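Local coordinates for protein LigF (Sphingobium sp. SYK-6, PDB 4XT0) that cleaves beta-aryl ether bonds in lignin stereospecifically, acting as a glutathione-dependent beta-etherase of the glutathione S-transferase superfamily, at residues Q185-D190 with L195-N200. Sequence-based numbering, arbitrary orientation.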
# COMPACT_ATOMS: atom_id res chain seq x y z
N GLN A 185 -2.02 19.89 14.93
CA GLN A 185 -0.65 20.21 14.56
C GLN A 185 -0.60 20.61 13.08
O GLN A 185 -1.55 20.35 12.35
CB GLN A 185 0.29 19.02 14.85
CG GLN A 185 -0.05 17.72 14.13
CD GLN A 185 0.78 16.54 14.62
OE1 GLN A 185 0.84 16.26 15.81
NE2 GLN A 185 1.41 15.83 13.69
N ASP A 186 0.51 21.23 12.66
CA ASP A 186 0.60 21.85 11.33
C ASP A 186 0.79 20.85 10.20
O ASP A 186 0.36 21.09 9.08
CB ASP A 186 1.74 22.87 11.28
CG ASP A 186 1.41 24.18 11.99
OD1 ASP A 186 0.24 24.39 12.38
OD2 ASP A 186 2.34 25.01 12.16
N TYR A 187 1.46 19.74 10.49
CA TYR A 187 1.76 18.75 9.46
C TYR A 187 1.49 17.36 10.00
O TYR A 187 1.37 17.18 11.20
CB TYR A 187 3.21 18.88 8.98
CG TYR A 187 3.52 20.20 8.27
CD1 TYR A 187 3.10 20.41 6.96
CD2 TYR A 187 4.23 21.21 8.90
CE1 TYR A 187 3.37 21.59 6.31
CE2 TYR A 187 4.51 22.41 8.24
CZ TYR A 187 4.08 22.59 6.94
OH TYR A 187 4.34 23.76 6.26
N LEU A 188 1.42 16.36 9.12
CA LEU A 188 0.94 15.05 9.56
C LEU A 188 1.89 14.39 10.58
O LEU A 188 1.42 13.77 11.54
CB LEU A 188 0.70 14.13 8.36
CG LEU A 188 -0.52 14.60 7.54
CD1 LEU A 188 -0.62 13.87 6.21
CD2 LEU A 188 -1.81 14.45 8.34
N VAL A 189 3.20 14.54 10.40
CA VAL A 189 4.20 14.08 11.40
C VAL A 189 4.79 15.32 12.08
O VAL A 189 5.13 16.29 11.40
CB VAL A 189 5.32 13.24 10.75
CG1 VAL A 189 6.26 12.62 11.81
CG2 VAL A 189 4.71 12.15 9.84
N ASP A 190 4.92 15.29 13.41
CA ASP A 190 5.16 16.53 14.14
C ASP A 190 6.59 17.05 14.01
O ASP A 190 6.92 18.11 14.54
CB ASP A 190 4.77 16.39 15.64
CG ASP A 190 5.54 15.27 16.37
OD1 ASP A 190 6.60 14.81 15.90
OD2 ASP A 190 5.09 14.90 17.48
N LEU A 195 7.14 13.74 3.14
CA LEU A 195 6.45 12.94 2.12
C LEU A 195 5.02 12.56 2.55
O LEU A 195 4.15 12.40 1.70
CB LEU A 195 7.24 11.66 1.78
CG LEU A 195 8.64 11.83 1.18
CD1 LEU A 195 9.21 10.46 0.82
CD2 LEU A 195 8.63 12.78 -0.03
N ALA A 196 4.77 12.42 3.86
CA ALA A 196 3.40 12.18 4.34
C ALA A 196 2.46 13.28 3.88
O ALA A 196 1.36 13.00 3.38
CB ALA A 196 3.35 12.08 5.87
N ASP A 197 2.86 14.53 4.10
CA ASP A 197 2.03 15.66 3.68
C ASP A 197 1.85 15.68 2.16
O ASP A 197 0.73 15.85 1.67
CB ASP A 197 2.62 16.98 4.18
CG ASP A 197 2.81 16.98 5.69
OD1 ASP A 197 1.79 17.12 6.42
OD2 ASP A 197 3.97 16.81 6.14
N ILE A 198 2.94 15.47 1.43
CA ILE A 198 2.89 15.51 -0.04
C ILE A 198 1.95 14.43 -0.61
O ILE A 198 1.09 14.72 -1.45
CB ILE A 198 4.33 15.34 -0.63
CG1 ILE A 198 5.13 16.63 -0.47
CG2 ILE A 198 4.27 14.94 -2.10
CD1 ILE A 198 6.64 16.44 -0.78
N CYS A 199 2.08 13.20 -0.12
CA CYS A 199 1.28 12.10 -0.65
C CYS A 199 -0.21 12.30 -0.34
O CYS A 199 -1.07 12.00 -1.17
CB CYS A 199 1.76 10.75 -0.09
SG CYS A 199 3.43 10.24 -0.68
N ASN A 200 -0.51 12.82 0.85
CA ASN A 200 -1.89 13.06 1.21
C ASN A 200 -2.45 14.29 0.50
O ASN A 200 -3.63 14.31 0.11
CB ASN A 200 -2.03 13.22 2.73
CG ASN A 200 -2.11 11.89 3.44
OD1 ASN A 200 -3.19 11.31 3.55
ND2 ASN A 200 -0.97 11.39 3.90
O HOH W 1 4.72 15.26 8.09
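Leu188, in the irregular chain after helix 161-182, passes the first turn of helix 195-204 with its CA 6.0 Å from the CA of Asp197. The Asp197 carboxylate reaches from the helix to the loop backbone. With CG anti to its own carbonyl carbon (chi1 -56°), it leans back toward the helix start, where Asp197 OD1 accepts a hydrogen bond from Leu188 N on its syn side at 2.8 Å, nearly straight at 164°. A water 2.6 Å from Asp197 OD2, probably a donor to it, accepts from Val189 N at 2.9 Å, so consecutive amides are held directly and through water. Tyr187 crosses the carboxylate, Tyr187 CB 3.4 Å from Asp197 OD1, which lies at the ring edge with the two planes 75° apart. Ala196 CB meets Leu188 CB and Val189 CG2, both at 4.2 Å, while Leu188 CD1 comes 3.4 Å from Asn200 ND2, an amide turned back onto Ala196 O. OD1 also accepts from Trp229 NE1. Ser194 OG caps the Ala196 amide, and Asp197 OD2 to Ser194 N is the reciprocal half, consistent with the Ser-X-X-Asp N-capping box of glutathione S-transferase C-terminal domains. An alanine in place of Asp197 would probably leave the amides of Leu188 and Ser194 and the Trp229 indole without their acceptor. Met by these three N-H groups near a helix N-terminus, the buried carboxylate is likely to be stabilised as an anion and ties loop, helix start and helix 224-235 together.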